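Aminoglycoside phosphotransferase (Alicyclobacillus acidocaldarius subsp. acidocaldarius, PDB 4PDY) probably transfers phosphate groups as a member of the kinase-like aminoglycoside phosphotransferase family, and carries a histidine molecule in its pocket. Local coordinates at residues I44-W47 against R53-A56; P21-A26 against F103-T108; Q72-A77 against A86-T91; S60-A65 against D243-R248; F82-R87 against L131-E136. All coordinates share one frame; numbering follows the deposited sequence. Where two conformers were deposited one is given.

Contact 1: residues I44-W47 against R53-A56; sequences IEVW and RRYA
The guanidinium of Arg54 carries Val46 CG1 over one face, 3.7 Å above its plane and displaced toward the rim, in the one of two deposited conformers described here; Val46 CG1 is placed there by standing opposite the backbone N (chi1 -179°). Trp110 adds a cation-pi contact to the same arginine. At the edge of the Tyr55 ring sits Trp47 O, 3.7 Å from Tyr55 CD1. The Trp47 indole has the Glu45 carboxylate at its edge: Trp47 NE1 donates to Glu45 OE2 (2.8 Å), close to the ring plane, and OE2 also forms a salt bridge with Arg38. These residues belong to a beta hairpin in the N-terminal sheet of the kinase-like fold; segments 44-47 and 54-56 run antiparallel at 159°. Its hydrogen-bonded pair is Trp47 with Tyr55: Trp47 N reaches Tyr55 O at 2.9 Å, nearly straight (175°), and Tyr55 N returns to Trp47 O at 2.8 Å. Val46 and Ala56 form the adjoining non-hydrogen-bonded pair on the opposite face, where Ala56 lines the pocket holding the bound histidine.

Contact 2: residues P21-A26 against F103-T108; sequences PLIPQA and FTYYVT
Tyr105 meets Ile23 and Pro24 where the segment leading into helix 25-28 lies against strand 103-109 in the antiparallel N-terminal sheet of the kinase-like fold. The phenol can be followed outward. From CB, chi1 of -64° sets CG opposite the carbonyl carbon and sends the ring toward the incoming segment. Along the ring, Tyr105 CD1 comes first, 4.0 Å from both Ile23 CD1 and Ile23 CG2. The next atom, CE1, touches both limbs: Ile23 CG1 and Ile23 CG2 each lie 3.8 Å from Tyr105 CE1. The isoleucine and the phenol run alongside each other, pointing opposite ways, and the contact is shared by several carbons instead of resting on a single atom. At the far end the proline takes over, approaching at about a right angle; Pro24 CD is 4.1 Å from Tyr105 CZ and 3.5 Å from Tyr105 OH. Replacing Ile23 by an alanine would probably cost the ring its packing along CD1 and CE1, since the CG1, CG2 and CD1 carbons that meet these two atoms would be gone. The hydroxyl has a polar partner as well, Arg59 NE. That arginine also bonds Pro21 O through NH1, while the backbone of Ile23 is fixed by its N to Glu45 OE1 and by its O to Arg38 NH1.

Contact 3: residues Q72-A77 against A86-T91; sequences QCLRHA and ARFVTT
Leu74 and Phe88 bring helix 64-79, which probably corresponds to the C-helix of the kinase-like fold, against the chain that enters the short, weakly bonded strand at about 88-89 of the N-terminal sheet. The apolar interaction dominates. Leu74 CD1 lies at the edge of the Phe88 ring, near its plane, 3.2 Å from Phe88 CE2 and 3.6 Å from Phe88 CZ, with the two side chains running roughly perpendicular. The shorter distance is below normal carbon-carbon packing, so the exact placement of that methyl is doubtful. Phe88 has chi1 at -61°, with CG opposite the carbonyl carbon, which directs the ring to the helix; there Met70 and Val71 also touch it. Leu74 in turn packs on Phe85, Phe134 and Phe244, so the leucine joins the strand side to the aromatic side chains between helix 64-79 and helix 121-137.

A second kind of contact is polar-to-apolar and slight: Arg75, taken in one of its two modelled conformers, lies extended, and Arg75 NH2 approaches Thr90 CG2 at 4.2 Å, edge-on to the guanidinium.

Backbone bonds hold the helix and the strand. In the helix, His76 N binds Gln72 O at 2.8 Å and Ala77 N binds Cys73 O at 2.9 Å, while Val89 pairs with Val107 in strand 103-109. Within its own segment, Ala86 O sits 4.2 Å above one face of the Phe88 ring, offset toward its rim.

Contact 4: residues S60-A65 against D243-R248; sequences SSIAPA and DFELAR
Glu245 meets Ser60 and Ile62 most closely at its carboxylate: Ser60 OG lies 3.0 Å from Glu245 OE1 and Ser60 CB 3.6 Å from Glu245 OE2. Ile62 lies across the glutamate, its CG2 4.0 Å from Glu245 CB, and packs on Cys67 and Met70 as well. Ser60 has an alternate conformer; in this one OG stands opposite the backbone N (chi1 -180°) and accepts from Ile62 N at 3.0 Å and 170°, an ST turn. The looser side is hydrated, toward exposed Ser61: a water accepts from Ser61 N (2.9 Å) and donates to Glu245 OE1 (3.0 Å). Glu245 is the second residue of a type I turn from Phe244 to Ala247, just after Asp243, in what is probably the counterpart of the DFG segment of kinases; a weak bond joins Glu245 N to Asp243 OD1 (3.3 Å). OE1 meets the water while OE2 takes a salt bridge from Lys58 and a hydrogen bond from Tyr106 OH, which would probably restrain the carboxylate's rotation and ties this loop to the sheet.

Contact 5: residues F82-R87 against L131-E136; sequences FTKFAR and LAQFHE
Lys84 NZ donates to Gln133 OE1 at 2.9 Å, the nitrogen tilted 24° from the amide carbonyl plane, and the Phe82 ring lies against the same turn of the helix. Phe134 CA sits over one face of that ring, 4.2 Å from its centroid and 27° off the normal, a CH-pi contact; Gln133 CB is at the edge, 3.9 Å from Phe82 CD1. On the opposite face Lys84 N lies 3.7 Å above the ring centre. This is where the loop after helix 64-79 meets helix 121-137 of the C-terminal lobe of the kinase-like fold. Lys84, at the centre of an inverse gamma turn, bends at chi2 (-70°) and again at chi4, bringing NZ to the amide. With an alanine in its place, Gln133 OE1 would probably lose its charged partner and be left with a weak bond from the water held by Thr83 N. Further out, Arg87 NE lies over the Phe85 ring and bonds Phe85 O (2.9 Å), while Arg87 NH1 holds Thr83 O (2.8 Å).

How the contacts relate
From the N terminus, residues 21-26 wait for strand 103-109, so contact 2 closes a long loop that contains contacts 1 and 3. Contact 1 closes first, as a hairpin, and its strand 54-60 runs on into contact 4, whose partner returns much later from residues 243-248. That large loop encloses contacts 3 and 5 and crosses contact 2, as contact 5 also does. Contact 5 opens on residues that contact 3 also uses, Ala86 and Arg87 being common to both. Contacts 1, 2 and 3 all reach the same sheet. Thr104 OG1 to Ile62 O probably bonds contact 2 to contact 4, and Ala77 O to Phe82 N probably bonds the end of helix 64-79 in contact 3 to the loop of contact 5.

Contact 1: residues I44-W47 against R53-A56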
# COMPACT_ATOMS: atom_id res chain seq x y z
N ILE A 44 1.22 15.36 -7.30
CA ILE A 44 0.60 15.67 -8.59
C ILE A 44 0.58 17.16 -8.81
O ILE A 44 0.91 17.95 -7.92
CB ILE A 44 -0.80 15.04 -8.75
CG1 ILE A 44 -1.77 15.48 -7.65
CG2 ILE A 44 -0.71 13.52 -8.80
CD1 ILE A 44 -2.45 16.78 -7.94
N GLU A 45 0.26 17.52 -10.03
CA GLU A 45 0.01 18.90 -10.39
C GLU A 45 -1.46 19.06 -10.71
O GLU A 45 -2.04 18.27 -11.43
CB GLU A 45 0.86 19.28 -11.60
CG GLU A 45 0.93 20.76 -11.86
CD GLU A 45 1.91 21.11 -12.97
OE1 GLU A 45 3.14 21.12 -12.71
OE2 GLU A 45 1.46 21.37 -14.10
N VAL A 46 -2.07 20.10 -10.16
CA VAL A 46 -3.47 20.39 -10.40
C VAL A 46 -3.57 21.36 -11.58
O VAL A 46 -2.91 22.39 -11.58
CB VAL A 46 -4.14 21.02 -9.17
CG1 VAL A 46 -5.63 21.33 -9.40
CG2 VAL A 46 -3.94 20.12 -7.97
N TRP A 47 -4.37 21.00 -12.57
CA TRP A 47 -4.65 21.84 -13.73
C TRP A 47 -6.12 22.28 -13.67
O TRP A 47 -6.99 21.44 -13.47
CB TRP A 47 -4.47 21.05 -15.02
CG TRP A 47 -3.09 20.63 -15.33
CD1 TRP A 47 -1.95 20.89 -14.62
CD2 TRP A 47 -2.69 19.84 -16.46
NE1 TRP A 47 -0.85 20.33 -15.26
CE2 TRP A 47 -1.29 19.69 -16.39
CE3 TRP A 47 -3.38 19.29 -17.54
CZ2 TRP A 47 -0.59 18.97 -17.35
CZ3 TRP A 47 -2.67 18.58 -18.48
CH2 TRP A 47 -1.29 18.44 -18.39
N ARG A 53 -12.93 23.57 -13.39
CA ARG A 53 -12.82 22.11 -13.44
C ARG A 53 -11.37 21.74 -13.32
O ARG A 53 -10.52 22.34 -13.97
CB ARG A 53 -13.40 21.56 -14.73
CG ARG A 53 -13.37 20.05 -14.73
CD ARG A 53 -14.31 19.45 -15.73
NE ARG A 53 -14.37 18.01 -15.47
CZ ARG A 53 -15.37 17.21 -15.79
NH1 ARG A 53 -16.44 17.68 -16.43
NH2 ARG A 53 -15.31 15.92 -15.47
N ARG A 54 -11.10 20.73 -12.48
CA ARG A 54 -9.75 20.33 -12.11
C ARG A 54 -9.36 18.99 -12.76
O ARG A 54 -10.20 18.13 -12.98
CB ARG A 54 -9.65 20.19 -10.58
CG ARG A 54 -9.83 21.48 -9.79
CD ARG A 54 -9.47 21.35 -8.31
NE ARG A 54 -8.83 22.59 -7.83
CZ ARG A 54 -7.99 22.69 -6.79
NH1 ARG A 54 -7.67 21.62 -6.06
NH2 ARG A 54 -7.47 23.87 -6.50
N TYR A 55 -8.07 18.86 -13.05
CA TYR A 55 -7.45 17.63 -13.51
C TYR A 55 -6.18 17.43 -12.70
O TYR A 55 -5.53 18.40 -12.31
CB TYR A 55 -7.11 17.72 -14.99
CG TYR A 55 -8.30 18.04 -15.83
CD1 TYR A 55 -8.69 19.37 -16.05
CD2 TYR A 55 -9.04 17.04 -16.40
CE1 TYR A 55 -9.79 19.66 -16.79
CE2 TYR A 55 -10.15 17.32 -17.16
CZ TYR A 55 -10.53 18.64 -17.35
OH TYR A 55 -11.61 18.92 -18.12
N ALA A 56 -5.85 16.15 -12.45
CA ALA A 56 -4.62 15.77 -11.77
C ALA A 56 -3.61 15.29 -12.82
O ALA A 56 -3.89 14.31 -13.53
CB ALA A 56 -4.91 14.63 -10.81

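Contact 2: residues P21-A26 against F103-T108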
# COMPACT_ATOMS: atom_id res chain seq x y z
N PRO A 21 9.21 20.80 -9.60
CA PRO A 21 9.25 21.50 -10.88
C PRO A 21 7.87 21.51 -11.59
O PRO A 21 7.17 20.50 -11.60
CB PRO A 21 10.30 20.71 -11.69
CG PRO A 21 11.05 19.89 -10.69
CD PRO A 21 10.10 19.62 -9.57
N LEU A 22 7.45 22.64 -12.13
CA LEU A 22 6.21 22.69 -12.91
C LEU A 22 6.37 21.80 -14.13
O LEU A 22 7.46 21.69 -14.71
CB LEU A 22 5.86 24.12 -13.34
CG LEU A 22 5.08 24.98 -12.34
CD1 LEU A 22 5.15 26.43 -12.77
CD2 LEU A 22 3.62 24.53 -12.20
N ILE A 23 5.28 21.15 -14.51
CA ILE A 23 5.25 20.40 -15.76
C ILE A 23 5.50 21.38 -16.92
O ILE A 23 4.94 22.47 -16.92
CB ILE A 23 3.92 19.63 -15.90
CG1 ILE A 23 3.82 18.59 -14.78
CG2 ILE A 23 3.77 19.03 -17.30
CD1 ILE A 23 2.52 17.83 -14.73
N PRO A 24 6.32 20.98 -17.91
CA PRO A 24 6.52 21.90 -19.03
C PRO A 24 5.20 22.23 -19.75
O PRO A 24 4.37 21.37 -19.94
CB PRO A 24 7.49 21.14 -19.95
CG PRO A 24 8.20 20.22 -19.02
CD PRO A 24 7.19 19.80 -18.01
N GLN A 25 5.02 23.49 -20.14
CA GLN A 25 3.82 23.91 -20.86
C GLN A 25 3.58 23.08 -22.10
O GLN A 25 2.43 22.83 -22.46
CB GLN A 25 3.92 25.38 -21.26
CG GLN A 25 2.72 25.92 -22.03
CD GLN A 25 1.41 25.84 -21.26
OE1 GLN A 25 1.31 26.28 -20.11
NE2 GLN A 25 0.38 25.28 -21.91
N ALA A 26 4.64 22.65 -22.78
CA ALA A 26 4.45 21.88 -24.01
C ALA A 26 3.67 20.58 -23.74
O ALA A 26 2.95 20.10 -24.60
CB ALA A 26 5.78 21.58 -24.69
N PHE A 103 10.39 11.71 -18.87
CA PHE A 103 9.26 11.43 -17.98
C PHE A 103 8.03 11.02 -18.78
O PHE A 103 7.85 11.43 -19.92
CB PHE A 103 8.89 12.67 -17.16
CG PHE A 103 9.92 13.07 -16.14
CD1 PHE A 103 10.20 12.25 -15.05
CD2 PHE A 103 10.60 14.27 -16.26
CE1 PHE A 103 11.13 12.64 -14.11
CE2 PHE A 103 11.51 14.67 -15.31
CZ PHE A 103 11.79 13.86 -14.23
N THR A 104 7.18 10.22 -18.14
CA THR A 104 5.89 9.84 -18.68
C THR A 104 4.84 10.61 -17.88
O THR A 104 4.74 10.45 -16.68
CB THR A 104 5.65 8.32 -18.53
OG1 THR A 104 6.68 7.61 -19.23
CG2 THR A 104 4.27 7.90 -19.04
N TYR A 105 4.10 11.47 -18.56
CA TYR A 105 3.03 12.25 -17.93
C TYR A 105 1.69 11.64 -18.27
O TYR A 105 1.43 11.30 -19.42
CB TYR A 105 3.08 13.68 -18.46
CG TYR A 105 4.35 14.43 -18.10
CD1 TYR A 105 4.46 15.09 -16.88
CD2 TYR A 105 5.43 14.45 -18.96
CE1 TYR A 105 5.60 15.78 -16.55
CE2 TYR A 105 6.60 15.11 -18.62
CZ TYR A 105 6.69 15.75 -17.41
OH TYR A 105 7.82 16.47 -17.08
N TYR A 106 0.82 11.57 -17.27
CA TYR A 106 -0.57 11.20 -17.53
C TYR A 106 -1.50 11.99 -16.65
O TYR A 106 -1.10 12.45 -15.59
CB TYR A 106 -0.78 9.66 -17.40
CG TYR A 106 -0.55 9.10 -16.02
CD1 TYR A 106 -1.57 9.05 -15.10
CD2 TYR A 106 0.68 8.54 -15.67
CE1 TYR A 106 -1.38 8.57 -13.82
CE2 TYR A 106 0.87 8.04 -14.39
CZ TYR A 106 -0.16 8.03 -13.47
OH TYR A 106 -0.00 7.52 -12.20
N VAL A 107 -2.73 12.14 -17.13
CA VAL A 107 -3.69 13.07 -16.56
C VAL A 107 -4.97 12.30 -16.27
O VAL A 107 -5.42 11.48 -17.09
CB VAL A 107 -3.96 14.22 -17.57
CG1 VAL A 107 -5.02 15.15 -17.04
CG2 VAL A 107 -2.69 15.00 -17.89
N THR A 108 -5.58 12.61 -15.13
CA THR A 108 -6.90 12.09 -14.80
C THR A 108 -7.85 13.23 -14.43
O THR A 108 -7.45 14.37 -14.10
CB THR A 108 -6.90 11.10 -13.62
OG1 THR A 108 -6.51 11.75 -12.42
CG2 THR A 108 -5.94 9.94 -13.86

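Contact 3: residues Q72-A77 against A86-T91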
# COMPACT_ATOMS: atom_id res chain seq x y z
N GLN A 72 -5.20 -0.18 -19.81
CA GLN A 72 -6.00 -1.34 -20.26
C GLN A 72 -6.57 -2.17 -19.12
O GLN A 72 -7.68 -2.67 -19.22
CB GLN A 72 -5.22 -2.24 -21.22
CG GLN A 72 -4.95 -1.64 -22.58
CD GLN A 72 -6.22 -1.28 -23.33
OE1 GLN A 72 -7.08 -2.12 -23.58
NE2 GLN A 72 -6.32 -0.01 -23.70
N CYS A 73 -5.79 -2.33 -18.06
CA CYS A 73 -6.25 -3.00 -16.87
C CYS A 73 -7.48 -2.32 -16.29
O CYS A 73 -8.47 -2.97 -15.97
CB CYS A 73 -5.14 -3.08 -15.84
SG CYS A 73 -5.70 -3.92 -14.37
N LEU A 74 -7.39 -1.00 -16.12
CA LEU A 74 -8.53 -0.27 -15.59
C LEU A 74 -9.72 -0.30 -16.52
O LEU A 74 -10.86 -0.41 -16.05
CB LEU A 74 -8.10 1.14 -15.22
CG LEU A 74 -7.30 1.14 -13.90
CD1 LEU A 74 -6.50 2.43 -13.75
CD2 LEU A 74 -8.20 0.87 -12.71
N ARG A 75 -9.51 -0.23 -17.83
CA ARG A 75 -10.66 -0.32 -18.72
C ARG A 75 -11.28 -1.71 -18.67
O ARG A 75 -12.50 -1.86 -18.77
CB ARG A 75 -10.30 0.10 -20.13
CG ARG A 75 -10.25 1.62 -20.25
CD ARG A 75 -10.00 2.09 -21.66
NE ARG A 75 -9.58 3.49 -21.71
CZ ARG A 75 -8.99 4.03 -22.77
NH1 ARG A 75 -8.74 3.29 -23.83
NH2 ARG A 75 -8.63 5.30 -22.76
N HIS A 76 -10.44 -2.75 -18.52
CA HIS A 76 -10.99 -4.09 -18.33
C HIS A 76 -11.85 -4.16 -17.06
O HIS A 76 -13.00 -4.64 -17.07
CB HIS A 76 -9.87 -5.12 -18.27
CG HIS A 76 -10.37 -6.47 -17.88
ND1 HIS A 76 -10.77 -7.40 -18.80
CD2 HIS A 76 -10.63 -7.00 -16.67
CE1 HIS A 76 -11.22 -8.48 -18.18
NE2 HIS A 76 -11.16 -8.24 -16.88
N ALA A 77 -11.30 -3.67 -15.97
CA ALA A 77 -12.02 -3.64 -14.71
C ALA A 77 -13.37 -2.90 -14.87
O ALA A 77 -14.41 -3.35 -14.38
CB ALA A 77 -11.16 -2.99 -13.63
N ALA A 86 -9.79 7.06 -10.67
CA ALA A 86 -9.76 8.32 -11.40
C ALA A 86 -9.60 8.03 -12.88
O ALA A 86 -8.76 7.25 -13.31
CB ALA A 86 -8.64 9.20 -10.91
N ARG A 87 -10.41 8.68 -13.69
CA ARG A 87 -10.47 8.42 -15.10
C ARG A 87 -9.42 9.15 -15.91
O ARG A 87 -9.27 10.38 -15.79
CB ARG A 87 -11.86 8.76 -15.64
CG ARG A 87 -12.99 8.12 -14.88
CD ARG A 87 -12.84 6.61 -14.74
NE ARG A 87 -13.67 6.11 -13.61
CZ ARG A 87 -14.94 5.77 -13.70
NH1 ARG A 87 -15.60 5.43 -12.61
NH2 ARG A 87 -15.60 5.81 -14.86
N PHE A 88 -8.72 8.43 -16.77
CA PHE A 88 -7.65 8.97 -17.56
C PHE A 88 -8.19 9.84 -18.69
O PHE A 88 -9.20 9.53 -19.30
CB PHE A 88 -6.81 7.82 -18.14
CG PHE A 88 -6.16 6.94 -17.08
CD1 PHE A 88 -5.02 7.36 -16.43
CD2 PHE A 88 -6.69 5.71 -16.73
CE1 PHE A 88 -4.41 6.57 -15.47
CE2 PHE A 88 -6.11 4.92 -15.76
CZ PHE A 88 -4.96 5.35 -15.13
N VAL A 89 -7.49 10.94 -18.94
CA VAL A 89 -7.78 11.86 -20.04
C VAL A 89 -6.73 11.64 -21.10
O VAL A 89 -5.54 11.56 -20.80
CB VAL A 89 -7.79 13.32 -19.55
CG1 VAL A 89 -8.03 14.25 -20.73
CG2 VAL A 89 -8.85 13.46 -18.47
N THR A 90 -7.14 11.56 -22.35
CA THR A 90 -6.22 11.35 -23.45
C THR A 90 -5.82 12.66 -24.11
O THR A 90 -6.51 13.66 -23.97
CB THR A 90 -6.78 10.41 -24.51
OG1 THR A 90 -7.98 10.94 -25.05
CG2 THR A 90 -7.05 9.01 -23.92
N THR A 91 -4.71 12.65 -24.82
CA THR A 91 -4.22 13.81 -25.52
C THR A 91 -5.08 14.07 -26.77
O THR A 91 -5.97 13.30 -27.12
CB THR A 91 -2.76 13.61 -25.96
OG1 THR A 91 -2.72 12.62 -27.00
CG2 THR A 91 -1.85 13.22 -24.78

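Contact 4: residues S60-A65 against D243-R248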
# COMPACT_ATOMS: atom_id res chain seq x y z
N SER A 60 5.65 10.88 -14.00
CA SER A 60 6.02 9.53 -13.59
C SER A 60 7.31 9.10 -14.30
O SER A 60 7.71 9.70 -15.30
CB SER A 60 4.87 8.56 -13.91
OG SER A 60 5.18 7.22 -13.53
N SER A 61 7.96 8.08 -13.76
CA SER A 61 9.06 7.43 -14.44
C SER A 61 8.66 6.06 -14.98
O SER A 61 9.52 5.35 -15.50
CB SER A 61 10.28 7.38 -13.52
OG SER A 61 10.88 8.67 -13.44
N ILE A 62 7.38 5.70 -14.95
CA ILE A 62 6.97 4.43 -15.55
C ILE A 62 7.20 4.44 -17.05
O ILE A 62 7.15 5.48 -17.71
CB ILE A 62 5.51 4.01 -15.25
CG1 ILE A 62 4.48 4.94 -15.90
CG2 ILE A 62 5.29 3.85 -13.77
CD1 ILE A 62 3.07 4.40 -15.73
N ALA A 63 7.50 3.27 -17.59
CA ALA A 63 7.65 3.13 -19.03
C ALA A 63 6.33 3.34 -19.75
O ALA A 63 5.26 2.99 -19.23
CB ALA A 63 8.21 1.76 -19.34
N PRO A 64 6.37 3.87 -20.99
CA PRO A 64 5.12 4.02 -21.73
C PRO A 64 4.35 2.71 -21.88
O PRO A 64 3.13 2.72 -21.76
CB PRO A 64 5.58 4.56 -23.08
CG PRO A 64 6.80 5.35 -22.75
CD PRO A 64 7.47 4.62 -21.62
N ALA A 65 5.05 1.61 -22.12
CA ALA A 65 4.38 0.30 -22.25
C ALA A 65 3.62 -0.06 -20.96
O ALA A 65 2.54 -0.65 -21.01
CB ALA A 65 5.38 -0.78 -22.58
N ASP A 243 -3.23 6.38 -8.52
CA ASP A 243 -1.85 5.87 -8.59
C ASP A 243 -1.74 4.35 -8.64
O ASP A 243 -1.46 3.73 -7.62
CB ASP A 243 -0.99 6.42 -7.45
CG ASP A 243 0.50 6.20 -7.69
OD1 ASP A 243 0.86 5.59 -8.71
OD2 ASP A 243 1.29 6.62 -6.82
N PHE A 244 -1.98 3.82 -9.83
CA PHE A 244 -1.93 2.38 -10.09
C PHE A 244 -0.56 1.96 -10.60
O PHE A 244 -0.43 0.89 -11.17
CB PHE A 244 -3.04 2.00 -11.08
CG PHE A 244 -4.41 1.97 -10.46
CD1 PHE A 244 -5.19 3.14 -10.33
CD2 PHE A 244 -4.91 0.78 -9.96
CE1 PHE A 244 -6.44 3.07 -9.75
CE2 PHE A 244 -6.16 0.72 -9.37
CZ PHE A 244 -6.92 1.86 -9.27
N GLU A 245 0.48 2.74 -10.36
CA GLU A 245 1.80 2.48 -10.94
C GLU A 245 2.47 1.23 -10.37
O GLU A 245 3.32 0.65 -11.03
CB GLU A 245 2.71 3.70 -10.77
CG GLU A 245 2.20 4.91 -11.52
CD GLU A 245 3.04 6.14 -11.33
OE1 GLU A 245 4.21 6.05 -10.93
OE2 GLU A 245 2.50 7.25 -11.57
N LEU A 246 2.14 0.87 -9.14
CA LEU A 246 2.68 -0.36 -8.54
C LEU A 246 1.75 -1.56 -8.68
O LEU A 246 2.11 -2.67 -8.25
CB LEU A 246 3.00 -0.11 -7.07
CG LEU A 246 4.07 0.93 -6.79
CD1 LEU A 246 4.34 1.04 -5.31
CD2 LEU A 246 5.35 0.62 -7.55
N ALA A 247 0.58 -1.38 -9.28
CA ALA A 247 -0.41 -2.43 -9.39
C ALA A 247 0.10 -3.54 -10.30
O ALA A 247 0.75 -3.27 -11.30
CB ALA A 247 -1.75 -1.89 -9.89
N ARG A 248 -0.22 -4.80 -9.94
CA ARG A 248 0.17 -5.97 -10.75
C ARG A 248 -0.61 -7.16 -10.23
O ARG A 248 -1.18 -7.09 -9.15
CB ARG A 248 1.67 -6.26 -10.68
CG ARG A 248 2.16 -6.49 -9.28
CD ARG A 248 3.66 -6.77 -9.21
NE ARG A 248 4.11 -6.77 -7.83
CZ ARG A 248 4.08 -7.83 -7.01
NH1 ARG A 248 3.62 -9.02 -7.43
NH2 ARG A 248 4.51 -7.71 -5.76
O HOH W 1 7.07 7.04 -11.21

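Contact 5: residues F82-R87 against L131-E136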
# COMPACT_ATOMS: atom_id res chain seq x y z
N PHE A 82 -16.27 -2.03 -12.45
CA PHE A 82 -15.46 -1.28 -11.49
C PHE A 82 -15.56 0.23 -11.77
O PHE A 82 -15.35 0.66 -12.89
CB PHE A 82 -14.01 -1.71 -11.61
CG PHE A 82 -13.10 -1.13 -10.56
CD1 PHE A 82 -13.30 -1.38 -9.21
CD2 PHE A 82 -12.03 -0.31 -10.93
CE1 PHE A 82 -12.44 -0.88 -8.27
CE2 PHE A 82 -11.17 0.18 -9.97
CZ PHE A 82 -11.38 -0.08 -8.65
N THR A 83 -15.77 0.99 -10.70
CA THR A 83 -15.94 2.44 -10.81
C THR A 83 -14.92 3.22 -9.98
O THR A 83 -14.84 4.44 -10.12
CB THR A 83 -17.33 2.90 -10.27
OG1 THR A 83 -17.37 2.70 -8.83
CG2 THR A 83 -18.43 2.13 -10.93
N LYS A 84 -14.12 2.55 -9.17
CA LYS A 84 -13.42 3.21 -8.07
C LYS A 84 -12.02 3.66 -8.44
O LYS A 84 -11.04 3.34 -7.75
CB LYS A 84 -13.37 2.31 -6.82
CG LYS A 84 -14.72 1.74 -6.39
CD LYS A 84 -15.63 2.83 -5.82
CE LYS A 84 -16.99 2.28 -5.44
NZ LYS A 84 -16.98 1.21 -4.40
N PHE A 85 -11.94 4.44 -9.52
CA PHE A 85 -10.66 4.93 -10.00
C PHE A 85 -10.84 6.26 -10.72
O PHE A 85 -11.88 6.52 -11.32
CB PHE A 85 -9.94 3.93 -10.91
CG PHE A 85 -10.63 3.69 -12.21
CD1 PHE A 85 -11.78 2.91 -12.30
CD2 PHE A 85 -10.09 4.18 -13.38
CE1 PHE A 85 -12.41 2.71 -13.50
CE2 PHE A 85 -10.70 3.95 -14.60
CZ PHE A 85 -11.86 3.22 -14.67
N ALA A 86 -9.79 7.06 -10.67
CA ALA A 86 -9.76 8.32 -11.40
C ALA A 86 -9.60 8.03 -12.88
O ALA A 86 -8.76 7.25 -13.31
CB ALA A 86 -8.64 9.20 -10.91
N ARG A 87 -10.41 8.68 -13.69
CA ARG A 87 -10.47 8.42 -15.10
C ARG A 87 -9.42 9.15 -15.91
O ARG A 87 -9.27 10.38 -15.79
CB ARG A 87 -11.86 8.76 -15.64
CG ARG A 87 -12.99 8.12 -14.88
CD ARG A 87 -12.84 6.61 -14.74
NE ARG A 87 -13.67 6.11 -13.61
CZ ARG A 87 -14.94 5.77 -13.70
NH1 ARG A 87 -15.60 5.43 -12.61
NH2 ARG A 87 -15.60 5.81 -14.86
N LEU A 131 -10.66 -2.01 -2.81
CA LEU A 131 -9.55 -2.90 -3.15
C LEU A 131 -10.05 -4.29 -3.58
O LEU A 131 -9.55 -4.87 -4.54
CB LEU A 131 -8.60 -3.02 -1.96
CG LEU A 131 -7.77 -1.77 -1.66
CD1 LEU A 131 -7.16 -1.91 -0.26
CD2 LEU A 131 -6.70 -1.52 -2.72
N ALA A 132 -11.04 -4.81 -2.86
CA ALA A 132 -11.63 -6.10 -3.20
C ALA A 132 -12.29 -6.07 -4.56
O ALA A 132 -12.20 -7.00 -5.35
CB ALA A 132 -12.60 -6.50 -2.13
N GLN A 133 -13.00 -4.97 -4.85
CA GLN A 133 -13.64 -4.82 -6.15
C GLN A 133 -12.62 -4.78 -7.27
O GLN A 133 -12.84 -5.35 -8.34
CB GLN A 133 -14.52 -3.55 -6.19
CG GLN A 133 -15.77 -3.64 -5.34
CD GLN A 133 -16.60 -2.39 -5.40
OE1 GLN A 133 -16.04 -1.27 -5.45
NE2 GLN A 133 -17.92 -2.54 -5.46
N PHE A 134 -11.51 -4.07 -7.05
CA PHE A 134 -10.46 -4.02 -8.06
C PHE A 134 -9.88 -5.42 -8.34
O PHE A 134 -9.70 -5.79 -9.49
CB PHE A 134 -9.35 -3.06 -7.61
CG PHE A 134 -8.17 -2.98 -8.55
CD1 PHE A 134 -8.34 -2.56 -9.86
CD2 PHE A 134 -6.91 -3.33 -8.13
CE1 PHE A 134 -7.26 -2.48 -10.72
CE2 PHE A 134 -5.83 -3.24 -8.97
CZ PHE A 134 -6.01 -2.84 -10.28
N HIS A 135 -9.65 -6.16 -7.28
CA HIS A 135 -9.07 -7.50 -7.41
C HIS A 135 -10.02 -8.40 -8.17
O HIS A 135 -9.61 -9.12 -9.08
CB HIS A 135 -8.74 -8.05 -6.04
CG HIS A 135 -7.84 -9.25 -6.09
ND1 HIS A 135 -6.47 -9.13 -6.12
CD2 HIS A 135 -8.11 -10.57 -6.14
CE1 HIS A 135 -5.94 -10.34 -6.18
NE2 HIS A 135 -6.91 -11.22 -6.20
N GLU A 136 -11.31 -8.33 -7.83
CA GLU A 136 -12.32 -9.16 -8.48
C GLU A 136 -12.46 -8.81 -9.96
O GLU A 136 -12.55 -9.68 -10.83
CB GLU A 136 -13.65 -9.02 -7.75
CG GLU A 136 -14.80 -9.82 -8.33
CD GLU A 136 -14.72 -11.32 -8.06
OE1 GLU A 136 -13.82 -11.77 -7.32
OE2 GLU A 136 -15.57 -12.05 -8.60
O HOH W 2 -16.78 -0.59 -8.30